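Thioredoxin-like protein (Klebsiella pneumoniae subsp. pneumoniae MGH 78578, PDB 3TY1) probably binds carbohydrate, as a galactose-mutarotase-like beta-supersandwich protein classed as a putative aldose 1-epimerase, although its substrate is not established. Local coordinates at residues G222-A227 / A276-A281; T216-E221 / K284-Q289. All coordinates share one frame; numbering follows the deposited sequence.

Interaction 1: G222-A227 / A276-A281; sequences GARFLA and AVVNKA
The carbonyl oxygen of A276 is gripped by the amide of L226, with L226 N 2.8 Å from A276 O and an N-H...O angle of 175°. The donor stands somewhat off the carbonyl plane, and the same oxygen also meets the CA-H of F225 and, obliquely, the ring of that residue, whose CD1 lies 3.4 Å from A276 O. In return A276 N donates to L226 O. The second reciprocal pair joins R224 and V278: R224 N reaches V278 O at 2.9 Å and V278 N returns to R224 O in the carbonyl plane. F225 and V277, between these pairs, form the non-hydrogen-bonded pair of the antiparallel register.

On the face carrying R224, L226, A276 and V278, L226 CD1 packs on V278 CG1 at 3.7 Å, the two side chains running at about a right angle. V278 CG2 lies under one face of the R224 guanidinium, 3.9 Å from R224 NH2. The arginine bends at chi3 (-59°), bringing R224 NE to a water oxygen at 3.0 Å; that water donates to N279 O and, weakly, to K280 O. R224 NH1 makes a salt bridge with E362, on helix 355-369, which also supplies I365, V361 and V358 against L226, A276 and V278. On the other face F225 and V277 touch I315 of strand 311-318.

Beyond the paired residues the chains stay close: the CA-H of K280 points to G222 O, with K280 CA 3.4 Å from that oxygen. The axes of 224-226 and 276-278 approach to 4.8 Å with directions 153° apart; the two pieces belong to strands 224-229 and 272-278, the first an outermost strand, within this chain, of the large antiparallel sheet of a galactose-mutarotase-like supersandwich.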
loop_
_atom_site.group_PDB
_atom_site.type_symbol
_atom_site.label_atom_id
_atom_site.label_comp_id
_atom_site.label_asym_id
_atom_site.label_seq_id
_atom_site.Cartn_x
_atom_site.Cartn_y
_atom_site.Cartn_z
ATOM N N GLY A 222 -13.232 32.022 -23.258
ATOM C CA GLY A 222 -14.479 32.272 -23.973
ATOM C C GLY A 222 -15.319 31.016 -24.152
ATOM O O GLY A 222 -16.403 31.076 -24.722
ATOM N N ALA A 223 -14.842 29.878 -23.661
ATOM C CA ALA A 223 -15.677 28.665 -23.636
ATOM C C ALA A 223 -16.789 28.951 -22.665
ATOM O O ALA A 223 -16.659 29.839 -21.797
ATOM C CB ALA A 223 -14.866 27.429 -23.142
ATOM N N ARG A 224 -17.851 28.166 -22.770
ATOM C CA ARG A 224 -19.060 28.403 -22.007
ATOM C C ARG A 224 -19.546 27.131 -21.336
ATOM O O ARG A 224 -19.353 26.029 -21.870
ATOM C CB ARG A 224 -20.172 28.979 -22.926
ATOM C CG ARG A 224 -19.869 30.381 -23.419
ATOM C CD ARG A 224 -20.977 31.003 -24.220
ATOM N NE ARG A 224 -21.284 30.207 -25.399
ATOM C CZ ARG A 224 -22.476 29.707 -25.744
ATOM N NH1 ARG A 224 -23.574 29.911 -25.018
ATOM N NH2 ARG A 224 -22.573 29.006 -26.865
ATOM N N PHE A 225 -20.140 27.297 -20.158
ATOM C CA PHE A 225 -20.805 26.222 -19.448
ATOM C C PHE A 225 -22.286 26.443 -19.638
ATOM O O PHE A 225 -22.796 27.532 -19.345
ATOM C CB PHE A 225 -20.470 26.184 -17.957
ATOM C CG PHE A 225 -21.262 25.168 -17.204
ATOM C CD1 PHE A 225 -21.062 23.821 -17.417
ATOM C CD2 PHE A 225 -22.246 25.555 -16.312
ATOM C CE1 PHE A 225 -21.830 22.869 -16.721
ATOM C CE2 PHE A 225 -23.001 24.602 -15.614
ATOM C CZ PHE A 225 -22.784 23.275 -15.822
ATOM N N LEU A 226 -22.976 25.410 -20.124
ATOM C CA LEU A 226 -24.406 25.485 -20.410
ATOM C C LEU A 226 -25.156 24.521 -19.495
ATOM O O LEU A 226 -24.799 23.362 -19.372
ATOM C CB LEU A 226 -24.679 25.103 -21.875
ATOM C CG LEU A 226 -23.806 25.717 -22.977
ATOM C CD1 LEU A 226 -24.100 25.140 -24.361
ATOM C CD2 LEU A 226 -23.882 27.242 -22.944
ATOM N N ALA A 227 -26.232 24.979 -18.867
ATOM C CA ALA A 227 -27.086 24.082 -18.076
ATOM C C ALA A 227 -28.375 24.799 -17.722
ATOM O O ALA A 227 -28.328 26.013 -17.579
ATOM C CB ALA A 227 -26.367 23.672 -16.787
ATOM N N ALA A 276 -23.366 21.023 -20.356
ATOM C CA ALA A 276 -22.332 20.968 -21.402
ATOM C C ALA A 276 -21.266 22.067 -21.266
ATOM O O ALA A 276 -21.517 23.125 -20.668
ATOM C CB ALA A 276 -23.018 21.062 -22.784
ATOM N N VAL A 277 -20.080 21.777 -21.788
ATOM C CA VAL A 277 -19.035 22.742 -21.975
ATOM C C VAL A 277 -18.801 22.820 -23.479
ATOM O O VAL A 277 -18.725 21.809 -24.172
ATOM C CB VAL A 277 -17.755 22.442 -21.196
ATOM C CG1 VAL A 277 -17.225 21.020 -21.467
ATOM C CG2 VAL A 277 -16.683 23.487 -21.560
ATOM N N VAL A 278 -18.758 24.039 -23.994
ATOM C CA VAL A 278 -18.588 24.264 -25.412
ATOM C C VAL A 278 -17.492 25.309 -25.599
ATOM O O VAL A 278 -17.270 26.162 -24.736
ATOM C CB VAL A 278 -19.911 24.680 -26.064
ATOM C CG1 VAL A 278 -21.004 23.632 -25.792
ATOM C CG2 VAL A 278 -20.365 26.081 -25.586
ATOM N N ASN A 279 -16.776 25.208 -26.708
ATOM C CA ASN A 279 -15.710 26.148 -26.991
ATOM C C ASN A 279 -16.285 27.531 -27.376
ATOM O O ASN A 279 -17.495 27.692 -27.465
ATOM C CB ASN A 279 -14.737 25.549 -27.990
ATOM C CG ASN A 279 -15.269 25.455 -29.408
ATOM O OD1 ASN A 279 -16.455 25.698 -29.697
ATOM N ND2 ASN A 279 -14.363 25.115 -30.324
ATOM N N LYS A 280 -15.422 28.506 -27.581
ATOM C CA LYS A 280 -15.852 29.887 -27.856
ATOM C C LYS A 280 -16.609 30.025 -29.184
ATOM O O LYS A 280 -17.630 30.737 -29.260
ATOM C CB LYS A 280 -14.638 30.826 -27.823
ATOM C CG LYS A 280 -14.962 32.330 -27.893
ATOM C CD LYS A 280 -13.685 33.126 -28.090
ATOM C CE LYS A 280 -13.995 34.575 -28.481
ATOM N NZ LYS A 280 -14.714 35.280 -27.384
ATOM N N ALA A 281 -16.127 29.355 -30.233
ATOM C CA ALA A 281 -16.778 29.399 -31.537
ATOM C C ALA A 281 -18.126 28.640 -31.538
ATOM O O ALA A 281 -18.949 28.854 -32.416
ATOM C CB ALA A 281 -15.842 28.823 -32.625
HETATM O O HOH W 1 -19.645 29.226 -27.772
#

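Interaction 2: T216-E221 / K284-Q289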
loop_
_atom_site.group_PDB
_atom_site.type_symbol
_atom_site.label_atom_id
_atom_site.label_comp_id
_atom_site.label_asym_id
_atom_site.label_seq_id
_atom_site.Cartn_x
_atom_site.Cartn_y
_atom_site.Cartn_z
ATOM N N THR A 216 -8.527 21.243 -22.780
ATOM C CA THR A 216 -8.394 21.589 -24.196
ATOM C C THR A 216 -8.660 20.334 -25.061
ATOM O O THR A 216 -8.403 19.226 -24.608
ATOM C CB THR A 216 -6.993 22.183 -24.526
ATOM O OG1 THR A 216 -5.988 21.216 -24.228
ATOM C CG2 THR A 216 -6.730 23.437 -23.714
ATOM N N PRO A 217 -9.148 20.493 -26.303
ATOM C CA PRO A 217 -9.468 21.703 -27.067
ATOM C C PRO A 217 -10.842 22.294 -26.837
ATOM O O PRO A 217 -11.190 23.269 -27.506
ATOM C CB PRO A 217 -9.402 21.219 -28.512
ATOM C CG PRO A 217 -9.832 19.768 -28.429
ATOM C CD PRO A 217 -9.415 19.260 -27.089
ATOM N N ILE A 218 -11.649 21.702 -25.959
ATOM C CA ILE A 218 -12.986 22.253 -25.660
ATOM C C ILE A 218 -12.859 23.474 -24.776
ATOM O O ILE A 218 -13.397 24.531 -25.086
ATOM C CB ILE A 218 -13.907 21.229 -25.010
ATOM C CG1 ILE A 218 -14.086 20.010 -25.940
ATOM C CG2 ILE A 218 -15.248 21.865 -24.732
ATOM C CD1 ILE A 218 -14.880 18.851 -25.329
ATOM N N LEU A 219 -12.126 23.328 -23.676
ATOM C CA LEU A 219 -11.917 24.413 -22.722
ATOM C C LEU A 219 -10.883 25.356 -23.304
ATOM O O LEU A 219 -9.886 24.920 -23.865
ATOM C CB LEU A 219 -11.460 23.893 -21.350
ATOM C CG LEU A 219 -11.400 24.902 -20.224
ATOM C CD1 LEU A 219 -12.780 25.446 -19.892
ATOM C CD2 LEU A 219 -10.772 24.218 -18.980
ATOM N N GLU A 220 -11.191 26.639 -23.210
ATOM C CA GLU A 220 -10.375 27.747 -23.680
ATOM C C GLU A 220 -11.035 29.026 -23.171
ATOM O O GLU A 220 -12.149 28.990 -22.638
ATOM C CB GLU A 220 -10.314 27.780 -25.211
ATOM C CG GLU A 220 -11.692 27.904 -25.910
ATOM C CD GLU A 220 -11.621 27.852 -27.419
ATOM O OE1 GLU A 220 -10.551 27.545 -27.962
ATOM O OE2 GLU A 220 -12.661 28.122 -28.066
ATOM N N GLU A 221 -10.317 30.129 -23.285
ATOM C CA GLU A 221 -10.872 31.458 -23.030
ATOM C C GLU A 221 -12.128 31.641 -23.890
ATOM O O GLU A 221 -12.085 31.432 -25.105
ATOM C CB GLU A 221 -9.857 32.542 -23.411
ATOM C CG GLU A 221 -10.279 33.929 -22.998
ATOM C CD GLU A 221 -9.173 34.945 -23.201
ATOM O OE1 GLU A 221 -8.069 34.787 -22.625
ATOM O OE2 GLU A 221 -9.409 35.915 -23.924
ATOM N N LYS A 284 -17.236 22.895 -30.950
ATOM C CA LYS A 284 -16.774 21.741 -30.218
ATOM C C LYS A 284 -17.379 21.782 -28.832
ATOM O O LYS A 284 -17.563 22.843 -28.271
ATOM C CB LYS A 284 -15.260 21.730 -30.052
ATOM C CG LYS A 284 -14.510 21.428 -31.318
ATOM C CD LYS A 284 -13.019 21.351 -31.022
ATOM C CE LYS A 284 -12.221 20.943 -32.250
ATOM N NZ LYS A 284 -12.271 21.941 -33.355
ATOM N N GLY A 285 -17.643 20.619 -28.267
ATOM C CA GLY A 285 -18.098 20.551 -26.894
ATOM C C GLY A 285 -18.319 19.168 -26.381
ATOM O O GLY A 285 -18.030 18.190 -27.062
ATOM N N ALA A 286 -18.840 19.091 -25.160
ATOM C CA ALA A 286 -19.207 17.806 -24.566
ATOM C C ALA A 286 -20.401 18.043 -23.723
ATOM O O ALA A 286 -20.448 19.040 -22.989
ATOM C CB ALA A 286 -18.073 17.204 -23.710
ATOM N N SER A 287 -21.355 17.124 -23.805
ATOM C CA SER A 287 -22.592 17.213 -23.018
ATOM C C SER A 287 -22.762 15.958 -22.193
ATOM O O SER A 287 -22.298 14.864 -22.589
ATOM C CB SER A 287 -23.810 17.386 -23.935
ATOM O OG SER A 287 -24.025 16.265 -24.742
ATOM N N ILE A 288 -23.376 16.139 -21.040
ATOM C CA ILE A 288 -23.687 15.060 -20.135
ATOM C C ILE A 288 -25.158 15.129 -19.842
ATOM O O ILE A 288 -25.669 16.166 -19.368
ATOM C CB ILE A 288 -22.898 15.136 -18.773
ATOM C CG1 ILE A 288 -21.405 15.290 -18.995
ATOM C CG2 ILE A 288 -23.118 13.899 -17.905
ATOM C CD1 ILE A 288 -20.604 15.521 -17.683
ATOM N N GLN A 289 -25.850 14.043 -20.124
ATOM C CA GLN A 289 -27.235 13.877 -19.724
ATOM C C GLN A 289 -27.278 13.049 -18.474
ATOM O O GLN A 289 -26.624 12.025 -18.400
ATOM C CB GLN A 289 -28.059 13.176 -20.805
ATOM C CG GLN A 289 -29.521 12.825 -20.405
ATOM C CD GLN A 289 -30.265 12.032 -21.490
ATOM O OE1 GLN A 289 -29.810 11.946 -22.627
ATOM N NE2 GLN A 289 -31.369 11.417 -21.115
#
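I218 presses its CD1 methyl onto the backbone of G285, reaching G285 C at 3.6 Å and G285 O at 3.7 Å. Its CG2 branch sits beside the same glycine, 3.8 Å from G285 CA, while CD1 continues to the methyl of A286, with A286 CB 3.9 Å away. The torsions account for this reach: CG1 lies anti to the carbonyl carbon (chi1 -59°) and chi2 of 174° sets CD1 anti to CA, the extended form in which the branched side chain bridges two consecutive residues of the strand. All three residues are buried. G285 has no side chain, and the isoleucine meets its main-chain atoms directly.

The partners belong to different kinds of structure. Strand 285-291 is an inner strand of the large antiparallel sheet of the supersandwich, flanked by strands 272-278 and 342-352, whereas I218 sits in the connection from strand 204-214 to strand 224-229. That loop crosses the beginning of the inner strand without pairing with it: no hydrogen bond joins the two segments. V277 and S79 also touch I218, while F214 meets A286.

Toward K284 the contact thins out. P217, which follows a cis peptide bond, brings its ring CG no nearer than 4.4 Å to K284 CD, and P217 O stands equally far from that carbon. Both residues are partly exposed. K284 has its first bond directed toward the loop and chi2 and chi3 extended, which carries its aliphatic chain past the proline; S79 of strand 79-81 touches both of them.

The centres of interactions 1 and 2 are about 6 Å apart, on the same side of the chain's centre. Along the chain the order is 216-221, 222-227, 276-281 and 284-289, so interaction 1 is nested within the loop that interaction 2 closes. Strands 272-278 and 285-291 are consecutive in sequence and adjacent in the large antiparallel sheet, joined by a probable hydrogen bond from A286 N to V277 O (2.9 Å). The loop joins in through E220 OE2, which lies 2.8 Å from K280 N, a probable hydrogen bond. The chain thus contacts the start of inner strand 285-291 before entering strand 224-229, one of this sheet's two outermost strands within the chain.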